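Local coordinates for excinuclease ABC, subunit A. (Deinococcus radiodurans, PDB 2VF7), which probably binds DNA and hydrolyses ATP as a zinc-containing UvrA-type ABC ATPase, consistent with a part in damage recognition during DNA repair, at residues Pro326-Arg331 with Arg351-Leu356; Pro316-Ser321 with Val362-Gly367; Ser422-Leu427 with Asn432-Val437; His413-Glu418 with Ala834-Ala839; Arg74-Gln79 with Val652-Leu657. The protein carries 1 engineered substitution. All blocks are in the same frame, centred on the assembly; numbering follows the deposited sequence.

Contact 1: residues Pro326-Arg331 with Arg351-Leu356; sequences PYAEER and RMAADL
A328 presses its methyl group onto the backbone that joins A353 to A354. The contact is wholly apolar between the two segments. A328 CB stands 3.6 Å from A354 CA and 3.7 Å from A353 C. The methyls of both partners flank it, with A328 CB 3.9 Å from A354 CB and 4.2 Å from A353 CB. Y327 adds the root of its side chain, where its CB meets A353 CB at 3.8 Å. Its CG is anti to the carbonyl carbon (chi1 -70°), and this leads the ring away from 351-356. The ring meets F304, planes at about 45°, and the side chain also touches L349.

The two segments belong to helices 317-328 and 345-365, which run in roughly opposite directions. Alanines on both sides let the backbones come close: A328 CA and A354 CA are 4.5 Å apart. Helix 317-328 is weakly bonded here, at its end.

Polar bonds lie around this apolar patch. Q350 NE2 gives a hydrogen bond to A328 O. R331 N bonds back to P326 O and closes the turn after the helix. Within that turn, R331 NH1 makes a salt bridge of 2.8 Å with E329 OE1; both residues are exposed. D355 OD1 pairs with R359 farther along its own helix, while M352 and L356 pack against helix 116-127.

Contact 2: residues Pro316-Ser321 with Val362-Gly367; sequences PLARVS and VLLHLG
L364 lays its two branch methyls over the first turn of helix 317-328. CD1 serves A318: L364 CD1 is 3.7 Å from A318 CA and 3.8 Å from A318 CB. CD2 serves L317: L364 CD2 is 3.9 Å from L317 C and 4.0 Å from L317 CB. The fork thus straddles two consecutive residues and touches their backbone as well as their side chains. A chi1 of -84° turns L364 CG beside its backbone N, and from there the fork reaches the neighbouring helix. An alanine here would remove both methyls and would probably leave L317 and A318 facing a gap between the helices.

The contact joins the start of helix 317-328, with P316 at its N-cap, to the last turn of helix 345-365. That last turn ends in a Schellman motif. G367, with positive phi, is its C-prime residue: G367 N bonds to L364 O at 3.0 Å, and L368 N to L363 O. The chain then passes the first turn of helix 317-328, where L317 and A318 share backbone hydrogen bonds with L371 and G369. Between these lies Y370, an ADP-binding residue whose side chain is about 7 Å from that of A318. L363 also packs on L388 and A391 of helix 382-393. S321 rests on V357 and L360, one or two turns back along helix 345-365.

Contact 3: residues Ser422-Leu427 with Asn432-Val437; sequences SALENL and NSLFVV
N432 reaches back to the end of the helix and donates its side-chain amide to L427 O. The bond from N432 ND2 to L427 O is 2.9 Å long and fairly straight, 154° at the hydrogen. The donor is tilted from the carbonyl plane, and the oxygen lies somewhat out of the amide plane. With chi1 at -45°, the N432 side chain swings its amide toward the helix. With a leucine in its place the donor is gone, and the L427 carbonyl is likely to lose this partner.

The pair closes the short connection of a beta-alpha-beta unit: strand 402-406, helix 417-428, strand 433-437. Strand 433-437 lies in the parallel core of a nucleotide-binding domain of the ABC type, between strands 402-406 and 38-42.

L434, two residues on along the chain, points its side chain toward the helix and uses both branches. Its chi1 of -56° sets CG beside the backbone N. This places L434 CD1 within 3.1 Å of L424 O, a tight approach of methyl to carbonyl. L434 CD2 meets L427 CD1 at 3.8 Å, the two side chains crossing at about a right angle. L427 also touches Y403 and, together with L424, L390 of helix 382-393.

Contact 4: residues His413-Glu418 with Ala834-Ala839; sequences HPADTE and APYLRA
Y836 lays one ring face on P414 and A415. The proline is the tightly packed part. P414 CB is over the ring in a CH-pi contact, 3.9 Å from the Y836 centroid and 23° off the ring normal. Its nearest ring atom is Y836 CD2, at 3.6 Å from P414 CB. A415 covers the other end of the same face with its backbone: A415 N is 3.8 Å above the plane of the Y836 ring, near the rim. The methyl takes part too, with A415 CB 3.7 Å from Y836 CE1.

The looser side is the outer part of the tyrosine. Y836 is an exposed residue, and its OH meets only carbon and a distant carbonyl in 413-418, the nearest being A415 CA at 3.7 Å.

H413 probably closes the D-loop that follows the Walker B strand in ABC ATPases. Its ND1 makes a weak hydrogen bond to G530 O, at the P-loop of the other nucleotide-binding half. P414 is likewise about 9 Å, side chain to side chain, from the ADP-binding K536. Farther along, E418 forms a salt bridge with R446. M793 of helix 793-796 touches H413, P414 and Y836, while L837 packs on V796, so helix 834-840 and the loop before helix 417-428 share this short helix as a neighbour.

Contact 5: residues Arg74-Gln79 with Val652-Leu657; sequences RRLFNQ and VELLFL
L76 has a chi1 of 53°, which puts CG between the backbone N and the carbonyl carbon and brings both branch methyls to L654. L76 CD2 is 3.9 Å from L654 CB, and L76 CD1 is 4.0 Å from the same atom. The two side chains cross at a slant. Q79 has a first torsion of -71°, with its chain extended beyond CG. This brings the amide across the leucine at about a right angle. Q79 OE1 lies 3.3 Å from L654 CG and 3.7 Å from L654 CD1, a close non-bonded approach of an amide oxygen to an apolar branch. L654 is thus met at CB by L76 and at CG by Q79; L654 and Q79 are exposed, and the contact lies at the surface.

The side chain of Q79 is about 12 Å from that of C664, a ligand of the second zinc ion. R75 packs on S112 of the second subunit, and L657 on S70 of the second subunit. Segment 652-657 runs from the end of strand 649-652 into the loop before strand 660-663. S659 OG bonds to V652 O. V652 packs on V660 and A662 of strand 660-663, and across the contact F77 lies on R63 and E67 of helix 49-69.

Overall arrangement
Contacts 1 and 2 are two points on one helix pair, 317-328 with 345-365, with centres 15 Å apart; contact 1 is nested within the loop closed by contact 2. Contact 2 touches contact 3 through L366 CD1 and A423 CB at 4.1 Å. Contacts 3 and 4 share helix 417-428, their centres 21 Å apart. Contacts 2 and 4 both lie near the ADP bound by K536: the side chain of L317 is about 9 Å from it, that of P414 about 12 Å. Contact 5 stands apart near the second zinc site, on the opposite side of the chain's centre from contact 4, 45 Å between centres.

Contact 1: residues Pro326-Arg331 with Arg351-Leu356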
# COMPACT_ATOMS: atom_id res chain seq x y z
N PRO A 326 20.85 22.64 28.61
CA PRO A 326 20.66 23.74 29.54
C PRO A 326 19.22 24.28 29.55
O PRO A 326 18.76 24.77 30.58
CB PRO A 326 21.62 24.81 29.02
CG PRO A 326 21.90 24.44 27.62
CD PRO A 326 21.91 22.95 27.64
N TYR A 327 18.53 24.18 28.42
CA TYR A 327 17.13 24.57 28.33
C TYR A 327 16.22 23.53 28.97
O TYR A 327 15.15 23.86 29.49
CB TYR A 327 16.73 24.81 26.87
CG TYR A 327 17.37 26.04 26.25
CD1 TYR A 327 18.74 26.08 25.97
CD2 TYR A 327 16.60 27.16 25.94
CE1 TYR A 327 19.33 27.21 25.40
CE2 TYR A 327 17.17 28.30 25.38
CZ TYR A 327 18.53 28.32 25.11
OH TYR A 327 19.10 29.45 24.54
N ALA A 328 16.66 22.27 28.93
CA ALA A 328 15.93 21.15 29.53
C ALA A 328 16.06 21.13 31.06
O ALA A 328 15.09 20.84 31.77
CB ALA A 328 16.42 19.84 28.93
N GLU A 329 17.26 21.42 31.54
CA GLU A 329 17.57 21.40 32.98
C GLU A 329 17.30 22.76 33.64
O GLU A 329 17.66 22.99 34.80
CB GLU A 329 19.02 20.95 33.21
CG GLU A 329 19.35 19.56 32.65
CD GLU A 329 20.82 19.17 32.85
OE1 GLU A 329 21.70 20.08 32.88
OE2 GLU A 329 21.09 17.94 32.96
N GLU A 330 16.66 23.66 32.89
CA GLU A 330 16.25 24.98 33.37
C GLU A 330 17.43 25.85 33.83
O GLU A 330 17.38 26.47 34.90
CB GLU A 330 15.17 24.86 34.46
CG GLU A 330 13.89 24.03 34.02
CD GLU A 330 13.08 23.61 35.36
OE1 GLU A 330 12.46 22.46 35.21
OE2 GLU A 330 12.99 24.51 36.45
N ARG A 331 18.50 25.87 33.03
CA ARG A 331 19.65 26.76 33.26
C ARG A 331 20.21 27.41 31.98
O ARG A 331 21.40 27.28 31.67
CB ARG A 331 20.76 26.09 34.10
CG ARG A 331 20.65 24.58 34.32
CD ARG A 331 21.33 23.77 33.23
NE ARG A 331 22.77 23.65 33.43
CZ ARG A 331 23.57 22.88 32.69
NH1 ARG A 331 23.08 22.15 31.69
NH2 ARG A 331 24.87 22.83 32.95
N ARG A 351 9.46 21.57 28.06
CA ARG A 351 8.99 20.20 27.83
C ARG A 351 9.53 19.61 26.52
O ARG A 351 9.55 18.39 26.35
CB ARG A 351 7.45 20.11 27.88
CG ARG A 351 6.71 20.64 26.66
CD ARG A 351 5.42 19.86 26.43
NE ARG A 351 5.02 19.87 25.02
CZ ARG A 351 5.52 19.07 24.07
NH1 ARG A 351 6.46 18.17 24.37
NH2 ARG A 351 5.08 19.17 22.82
N MET A 352 9.98 20.48 25.62
CA MET A 352 10.47 20.08 24.30
C MET A 352 11.97 19.81 24.30
O MET A 352 12.41 18.77 23.82
CB MET A 352 10.12 21.13 23.25
CG MET A 352 8.63 21.40 23.12
SD MET A 352 8.23 22.66 21.90
CE MET A 352 7.60 21.62 20.59
N ALA A 353 12.74 20.74 24.85
CA ALA A 353 14.19 20.58 24.96
C ALA A 353 14.58 19.32 25.74
O ALA A 353 15.61 18.71 25.46
CB ALA A 353 14.81 21.81 25.60
N ALA A 354 13.75 18.93 26.71
CA ALA A 354 13.94 17.69 27.47
C ALA A 354 13.51 16.47 26.65
O ALA A 354 14.15 15.42 26.71
CB ALA A 354 13.18 17.75 28.79
N ASP A 355 12.43 16.63 25.90
CA ASP A 355 11.89 15.59 25.02
C ASP A 355 12.84 15.27 23.85
O ASP A 355 12.98 14.11 23.45
CB ASP A 355 10.52 16.04 24.50
CG ASP A 355 10.00 15.19 23.37
OD1 ASP A 355 9.74 13.99 23.61
OD2 ASP A 355 9.84 15.73 22.26
N LEU A 356 13.48 16.31 23.32
CA LEU A 356 14.48 16.15 22.27
C LEU A 356 15.78 15.55 22.77
O LEU A 356 16.40 14.74 22.10
CB LEU A 356 14.76 17.50 21.59
CG LEU A 356 14.12 17.75 20.23
CD1 LEU A 356 14.17 19.23 19.89
CD2 LEU A 356 14.79 16.92 19.15

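Contact 2: residues Pro316-Ser321 with Val362-Gly367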
# COMPACT_ATOMS: atom_id res chain seq x y z
N PRO A 316 26.93 18.00 14.45
CA PRO A 316 26.75 16.63 14.92
C PRO A 316 25.67 16.53 15.99
O PRO A 316 25.43 17.49 16.73
CB PRO A 316 28.11 16.27 15.52
CG PRO A 316 29.06 17.22 14.94
CD PRO A 316 28.29 18.48 14.74
N LEU A 317 25.03 15.36 16.07
CA LEU A 317 24.01 15.09 17.08
C LEU A 317 24.48 15.35 18.53
O LEU A 317 23.69 15.76 19.38
CB LEU A 317 23.49 13.65 16.93
CG LEU A 317 23.04 13.23 15.53
CD1 LEU A 317 22.93 11.73 15.44
CD2 LEU A 317 21.72 13.90 15.13
N ALA A 318 25.77 15.13 18.78
CA ALA A 318 26.38 15.37 20.08
C ALA A 318 26.43 16.86 20.44
O ALA A 318 26.26 17.23 21.60
CB ALA A 318 27.78 14.79 20.12
N ARG A 319 26.67 17.69 19.43
CA ARG A 319 26.73 19.14 19.60
C ARG A 319 25.34 19.74 19.80
O ARG A 319 25.17 20.64 20.63
CB ARG A 319 27.43 19.81 18.41
CG ARG A 319 28.93 19.49 18.29
CD ARG A 319 29.75 20.09 19.42
NE ARG A 319 30.06 21.50 19.19
CZ ARG A 319 30.57 22.32 20.11
NH1 ARG A 319 30.81 21.89 21.35
NH2 ARG A 319 30.83 23.59 19.80
N VAL A 320 24.36 19.23 19.05
CA VAL A 320 22.96 19.64 19.21
C VAL A 320 22.47 19.28 20.62
O VAL A 320 21.76 20.06 21.25
CB VAL A 320 22.04 19.00 18.14
CG1 VAL A 320 20.59 19.34 18.40
CG2 VAL A 320 22.43 19.47 16.74
N SER A 321 22.86 18.10 21.11
CA SER A 321 22.48 17.62 22.43
C SER A 321 22.90 18.59 23.53
O SER A 321 22.06 19.04 24.32
CB SER A 321 23.08 16.24 22.70
OG SER A 321 22.42 15.58 23.77
N VAL A 362 19.67 8.31 23.48
CA VAL A 362 19.59 6.97 22.87
C VAL A 362 20.58 6.80 21.70
O VAL A 362 21.32 5.82 21.64
CB VAL A 362 18.13 6.65 22.42
CG1 VAL A 362 18.08 5.43 21.51
CG2 VAL A 362 17.22 6.46 23.62
N LEU A 363 20.58 7.78 20.78
CA LEU A 363 21.48 7.83 19.63
C LEU A 363 22.94 7.98 20.04
O LEU A 363 23.83 7.31 19.51
CB LEU A 363 21.11 9.03 18.72
CG LEU A 363 19.85 9.11 17.83
CD1 LEU A 363 19.87 8.06 16.72
CD2 LEU A 363 18.53 9.05 18.59
N LEU A 364 23.17 8.87 21.01
CA LEU A 364 24.49 9.20 21.50
C LEU A 364 25.13 8.00 22.20
O LEU A 364 26.33 7.74 22.05
CB LEU A 364 24.40 10.38 22.46
CG LEU A 364 24.40 11.83 21.93
CD1 LEU A 364 25.69 12.55 22.31
CD2 LEU A 364 24.12 11.93 20.43
N HIS A 365 24.30 7.27 22.95
CA HIS A 365 24.74 6.08 23.69
C HIS A 365 25.06 4.92 22.73
O HIS A 365 25.84 4.04 23.08
CB HIS A 365 23.69 5.69 24.73
CG HIS A 365 23.73 6.53 25.98
ND1 HIS A 365 24.44 7.70 26.08
CD2 HIS A 365 23.12 6.36 27.18
CE1 HIS A 365 24.29 8.22 27.28
NE2 HIS A 365 23.50 7.42 27.98
N LEU A 366 24.48 4.96 21.53
CA LEU A 366 24.81 4.00 20.46
C LEU A 366 26.00 4.42 19.62
O LEU A 366 26.25 3.84 18.56
CB LEU A 366 23.59 3.71 19.56
CG LEU A 366 22.87 2.40 19.85
CD1 LEU A 366 21.45 2.42 19.33
CD2 LEU A 366 23.64 1.23 19.29
N GLY A 367 26.70 5.45 20.09
CA GLY A 367 27.95 5.92 19.49
C GLY A 367 27.75 6.61 18.15
O GLY A 367 28.65 6.61 17.30

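Contact 3: residues Ser422-Leu427 with Asn432-Val437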
# COMPACT_ATOMS: atom_id res chain seq x y z
N SER A 422 23.37 -3.59 24.95
CA SER A 422 22.50 -2.90 25.90
C SER A 422 21.24 -2.30 25.27
O SER A 422 20.20 -2.21 25.92
CB SER A 422 23.32 -1.83 26.65
OG SER A 422 22.56 -0.66 26.86
N ALA A 423 21.34 -1.89 24.00
CA ALA A 423 20.20 -1.37 23.24
C ALA A 423 19.29 -2.49 22.77
O ALA A 423 18.11 -2.26 22.56
CB ALA A 423 20.68 -0.58 22.06
N LEU A 424 19.84 -3.68 22.57
CA LEU A 424 19.06 -4.87 22.20
C LEU A 424 18.26 -5.41 23.38
O LEU A 424 17.14 -5.85 23.22
CB LEU A 424 19.97 -5.96 21.62
CG LEU A 424 20.73 -5.71 20.30
CD1 LEU A 424 21.66 -6.89 19.96
CD2 LEU A 424 19.79 -5.43 19.14
N GLU A 425 18.84 -5.37 24.58
CA GLU A 425 18.15 -5.78 25.80
C GLU A 425 17.03 -4.81 26.14
O GLU A 425 15.95 -5.24 26.54
CB GLU A 425 19.12 -5.93 26.98
CG GLU A 425 18.46 -6.01 28.39
CD GLU A 425 17.92 -7.39 28.77
OE1 GLU A 425 18.03 -8.34 27.96
OE2 GLU A 425 17.37 -7.53 29.89
N ASN A 426 17.27 -3.52 25.94
CA ASN A 426 16.22 -2.51 26.19
C ASN A 426 15.06 -2.68 25.23
O ASN A 426 13.91 -2.52 25.63
CB ASN A 426 16.76 -1.09 26.08
CG ASN A 426 17.56 -0.66 27.30
OD1 ASN A 426 17.27 -1.04 28.44
ND2 ASN A 426 18.57 0.16 27.05
N LEU A 427 15.37 -3.00 23.98
CA LEU A 427 14.37 -3.30 22.97
C LEU A 427 13.56 -4.53 23.34
O LEU A 427 12.35 -4.54 23.20
CB LEU A 427 15.02 -3.52 21.60
CG LEU A 427 14.81 -2.48 20.50
CD1 LEU A 427 15.02 -3.12 19.13
CD2 LEU A 427 13.40 -1.86 20.58
N ASN A 432 9.22 -6.85 23.12
CA ASN A 432 9.53 -7.34 21.76
C ASN A 432 10.45 -8.58 21.73
O ASN A 432 11.02 -8.96 22.74
CB ASN A 432 10.14 -6.22 20.89
CG ASN A 432 9.40 -4.90 21.01
OD1 ASN A 432 8.25 -4.77 20.60
ND2 ASN A 432 10.07 -3.90 21.58
N SER A 433 10.55 -9.19 20.55
CA SER A 433 11.42 -10.35 20.31
C SER A 433 12.44 -9.98 19.23
O SER A 433 12.12 -9.23 18.30
CB SER A 433 10.61 -11.57 19.82
OG SER A 433 9.47 -11.83 20.62
N LEU A 434 13.64 -10.54 19.33
CA LEU A 434 14.72 -10.17 18.43
C LEU A 434 15.31 -11.38 17.72
O LEU A 434 15.78 -12.32 18.35
CB LEU A 434 15.81 -9.41 19.21
CG LEU A 434 15.34 -8.16 19.98
CD1 LEU A 434 16.04 -8.07 21.31
CD2 LEU A 434 15.57 -6.92 19.19
N PHE A 435 15.24 -11.37 16.39
CA PHE A 435 15.89 -12.41 15.58
C PHE A 435 17.12 -11.78 14.92
O PHE A 435 16.98 -10.89 14.08
CB PHE A 435 14.94 -13.02 14.53
CG PHE A 435 13.78 -13.82 15.09
CD1 PHE A 435 13.70 -14.17 16.45
CD2 PHE A 435 12.74 -14.25 14.24
CE1 PHE A 435 12.62 -14.90 16.94
CE2 PHE A 435 11.66 -14.99 14.73
CZ PHE A 435 11.59 -15.32 16.06
N VAL A 436 18.30 -12.25 15.28
CA VAL A 436 19.54 -11.60 14.88
C VAL A 436 20.48 -12.58 14.19
O VAL A 436 20.94 -13.51 14.82
CB VAL A 436 20.27 -11.02 16.11
CG1 VAL A 436 21.61 -10.36 15.70
CG2 VAL A 436 19.36 -10.03 16.83
N VAL A 437 20.74 -12.38 12.90
CA VAL A 437 21.84 -13.10 12.27
C VAL A 437 23.13 -12.35 12.47
O VAL A 437 23.28 -11.20 12.07
CB VAL A 437 21.56 -13.57 10.79
CG1 VAL A 437 20.27 -13.00 10.25
CG2 VAL A 437 22.74 -13.33 9.87

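Contact 4: residues His413-Glu418 with Ala834-Ala839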
# COMPACT_ATOMS: atom_id res chain seq x y z
N HIS A 413 33.40 -1.31 16.38
CA HIS A 413 34.60 -1.60 17.15
C HIS A 413 34.27 -2.46 18.37
O HIS A 413 33.22 -2.25 18.98
CB HIS A 413 35.19 -0.29 17.64
CG HIS A 413 36.61 -0.40 18.09
ND1 HIS A 413 37.68 -0.28 17.23
CD2 HIS A 413 37.14 -0.66 19.31
CE1 HIS A 413 38.80 -0.43 17.90
NE2 HIS A 413 38.50 -0.67 19.16
N PRO A 414 35.17 -3.40 18.76
CA PRO A 414 34.93 -4.21 19.96
C PRO A 414 34.71 -3.40 21.23
O PRO A 414 34.04 -3.88 22.14
CB PRO A 414 36.19 -5.07 20.08
CG PRO A 414 36.79 -5.07 18.75
CD PRO A 414 36.44 -3.77 18.11
N ALA A 415 35.26 -2.19 21.29
CA ALA A 415 35.06 -1.29 22.43
C ALA A 415 33.62 -0.80 22.57
O ALA A 415 33.26 -0.26 23.62
CB ALA A 415 36.00 -0.11 22.35
N ASP A 416 32.80 -0.99 21.53
CA ASP A 416 31.45 -0.47 21.51
C ASP A 416 30.32 -1.50 21.53
O ASP A 416 29.15 -1.11 21.49
CB ASP A 416 31.26 0.46 20.31
CG ASP A 416 32.07 1.75 20.44
OD1 ASP A 416 32.44 2.15 21.57
OD2 ASP A 416 32.33 2.38 19.39
N THR A 417 30.63 -2.80 21.60
CA THR A 417 29.60 -3.84 21.51
C THR A 417 28.66 -3.92 22.72
O THR A 417 27.49 -4.27 22.57
CB THR A 417 30.14 -5.27 21.11
OG1 THR A 417 30.48 -6.02 22.28
CG2 THR A 417 31.34 -5.17 20.18
N GLU A 418 29.15 -3.56 23.90
CA GLU A 418 28.32 -3.41 25.11
C GLU A 418 27.22 -2.35 24.97
O GLU A 418 26.17 -2.47 25.59
CB GLU A 418 29.19 -3.11 26.32
CG GLU A 418 29.27 -4.26 27.32
CD GLU A 418 29.86 -5.57 26.75
OE1 GLU A 418 30.04 -6.52 27.55
OE2 GLU A 418 30.17 -5.65 25.54
N ALA A 834 44.01 -1.17 21.34
CA ALA A 834 45.17 -1.90 21.87
C ALA A 834 44.79 -3.10 22.72
O ALA A 834 45.12 -4.22 22.33
CB ALA A 834 46.11 -0.98 22.64
N PRO A 835 44.07 -2.89 23.86
CA PRO A 835 43.67 -4.03 24.69
C PRO A 835 43.00 -5.19 23.92
O PRO A 835 43.28 -6.35 24.21
CB PRO A 835 42.69 -3.41 25.70
CG PRO A 835 42.41 -2.02 25.19
CD PRO A 835 43.61 -1.62 24.44
N TYR A 836 42.13 -4.86 22.97
CA TYR A 836 41.39 -5.85 22.16
C TYR A 836 42.27 -6.58 21.14
O TYR A 836 42.07 -7.77 20.88
CB TYR A 836 40.19 -5.18 21.46
CG TYR A 836 39.15 -4.68 22.43
CD1 TYR A 836 39.09 -3.33 22.77
CD2 TYR A 836 38.25 -5.56 23.04
CE1 TYR A 836 38.15 -2.87 23.69
CE2 TYR A 836 37.30 -5.12 23.95
CZ TYR A 836 37.26 -3.76 24.27
OH TYR A 836 36.33 -3.30 25.20
N LEU A 837 43.22 -5.85 20.55
CA LEU A 837 44.23 -6.45 19.69
C LEU A 837 45.06 -7.43 20.52
O LEU A 837 45.31 -8.55 20.09
CB LEU A 837 45.14 -5.38 19.07
CG LEU A 837 45.59 -5.47 17.60
CD1 LEU A 837 46.77 -4.58 17.36
CD2 LEU A 837 45.89 -6.88 17.09
N ARG A 838 45.44 -7.01 21.72
CA ARG A 838 46.21 -7.82 22.67
C ARG A 838 45.52 -9.15 23.06
O ARG A 838 46.15 -10.19 23.08
CB ARG A 838 46.51 -6.98 23.90
CG ARG A 838 47.51 -7.54 24.88
CD ARG A 838 47.43 -6.75 26.20
NE ARG A 838 47.57 -5.30 25.99
CZ ARG A 838 46.88 -4.37 26.63
NH1 ARG A 838 45.97 -4.70 27.55
NH2 ARG A 838 47.12 -3.08 26.36
N ALA A 839 44.22 -9.10 23.36
CA ALA A 839 43.42 -10.30 23.62
C ALA A 839 43.39 -11.27 22.42
O ALA A 839 43.40 -12.49 22.60
CB ALA A 839 42.01 -9.92 24.03

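Contact 5: residues Arg74-Gln79 with Val652-Leu657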
# COMPACT_ATOMS: atom_id res chain seq x y z
N ARG A 74 -4.22 -7.39 -1.62
CA ARG A 74 -2.82 -7.63 -1.29
C ARG A 74 -2.51 -9.11 -1.49
O ARG A 74 -1.36 -9.53 -1.51
CB ARG A 74 -2.53 -7.20 0.16
CG ARG A 74 -1.22 -6.45 0.38
CD ARG A 74 -0.07 -7.39 0.72
NE ARG A 74 0.56 -7.97 -0.46
CZ ARG A 74 1.23 -9.13 -0.48
NH1 ARG A 74 1.35 -9.86 0.62
NH2 ARG A 74 1.78 -9.56 -1.61
N ARG A 75 -3.57 -9.90 -1.67
CA ARG A 75 -3.41 -11.32 -2.00
C ARG A 75 -2.91 -11.49 -3.44
O ARG A 75 -3.04 -12.55 -4.04
CB ARG A 75 -4.71 -12.09 -1.75
CG ARG A 75 -5.20 -12.00 -0.32
CD ARG A 75 -6.12 -13.15 0.03
NE ARG A 75 -6.57 -13.06 1.41
CZ ARG A 75 -7.84 -12.93 1.80
NH1 ARG A 75 -8.82 -12.89 0.91
NH2 ARG A 75 -8.12 -12.85 3.09
N LEU A 76 -2.33 -10.41 -3.96
CA LEU A 76 -1.49 -10.43 -5.16
C LEU A 76 -0.16 -11.15 -4.87
O LEU A 76 0.58 -11.47 -5.80
CB LEU A 76 -1.21 -8.99 -5.62
CG LEU A 76 -0.64 -7.93 -4.65
CD1 LEU A 76 0.84 -8.17 -4.32
CD2 LEU A 76 -0.84 -6.52 -5.20
N PHE A 77 0.10 -11.39 -3.58
CA PHE A 77 1.34 -12.01 -3.07
C PHE A 77 1.97 -13.11 -3.92
O PHE A 77 3.18 -13.12 -4.09
CB PHE A 77 1.14 -12.53 -1.64
CG PHE A 77 0.36 -13.83 -1.57
CD1 PHE A 77 -0.97 -13.89 -1.97
CD2 PHE A 77 0.98 -14.99 -1.12
CE1 PHE A 77 -1.69 -15.08 -1.92
CE2 PHE A 77 0.27 -16.20 -1.06
CZ PHE A 77 -1.07 -16.24 -1.47
N ASN A 78 1.16 -14.04 -4.43
CA ASN A 78 1.68 -15.20 -5.16
C ASN A 78 2.25 -14.84 -6.55
O ASN A 78 2.83 -15.69 -7.24
CB ASN A 78 0.64 -16.33 -5.25
CG ASN A 78 1.28 -17.72 -5.25
OD1 ASN A 78 1.98 -18.11 -6.18
ND2 ASN A 78 1.01 -18.49 -4.19
N GLN A 79 2.06 -13.58 -6.94
CA GLN A 79 2.80 -13.00 -8.06
C GLN A 79 4.27 -12.86 -7.65
O GLN A 79 5.16 -13.35 -8.34
CB GLN A 79 2.22 -11.65 -8.46
CG GLN A 79 0.86 -11.74 -9.15
CD GLN A 79 0.61 -10.55 -10.09
OE1 GLN A 79 0.40 -9.38 -9.62
NE2 GLN A 79 0.61 -10.84 -11.42
N VAL A 652 7.93 -6.70 -9.92
CA VAL A 652 6.55 -6.65 -9.49
C VAL A 652 6.29 -5.37 -8.70
O VAL A 652 6.37 -5.34 -7.47
CB VAL A 652 6.09 -7.96 -8.76
CG1 VAL A 652 6.06 -9.13 -9.75
CG2 VAL A 652 6.97 -8.29 -7.57
N GLU A 653 5.99 -4.31 -9.46
CA GLU A 653 5.61 -2.99 -8.92
C GLU A 653 4.22 -3.06 -8.30
O GLU A 653 3.48 -2.07 -8.24
CB GLU A 653 5.68 -1.93 -10.02
CG GLU A 653 7.07 -1.32 -10.23
CD GLU A 653 7.37 -0.18 -9.26
OE1 GLU A 653 8.48 -0.17 -8.68
OE2 GLU A 653 6.49 0.71 -9.08
N LEU A 654 3.90 -4.27 -7.85
CA LEU A 654 2.68 -4.57 -7.14
C LEU A 654 2.96 -4.36 -5.66
O LEU A 654 2.07 -3.98 -4.88
CB LEU A 654 2.26 -6.02 -7.43
CG LEU A 654 1.75 -6.44 -8.83
CD1 LEU A 654 0.47 -5.68 -9.23
CD2 LEU A 654 2.81 -6.34 -9.93
N LEU A 655 4.22 -4.61 -5.27
CA LEU A 655 4.70 -4.19 -3.97
C LEU A 655 5.10 -2.71 -3.98
O LEU A 655 6.12 -2.33 -4.57
CB LEU A 655 5.84 -5.10 -3.45
CG LEU A 655 5.40 -6.27 -2.56
CD1 LEU A 655 6.58 -7.14 -2.17
CD2 LEU A 655 4.66 -5.79 -1.30
N PHE A 656 4.24 -1.91 -3.35
CA PHE A 656 4.39 -0.45 -3.25
C PHE A 656 5.39 -0.03 -2.16
O PHE A 656 5.86 1.11 -2.14
CB PHE A 656 3.02 0.21 -3.02
CG PHE A 656 2.78 0.65 -1.60
CD1 PHE A 656 2.51 -0.28 -0.59
CD2 PHE A 656 2.84 2.01 -1.26
CE1 PHE A 656 2.29 0.14 0.73
CE2 PHE A 656 2.62 2.43 0.05
CZ PHE A 656 2.35 1.50 1.05
N LEU A 657 5.65 -0.94 -1.21
CA LEU A 657 6.84 -0.87 -0.37
C LEU A 657 7.89 -1.57 -1.20
O LEU A 657 7.56 -2.50 -1.93
CB LEU A 657 6.63 -1.58 0.97
CG LEU A 657 6.29 -3.08 1.02
CD1 LEU A 657 7.05 -3.69 2.44
CD2 LEU A 657 4.54 -3.22 0.85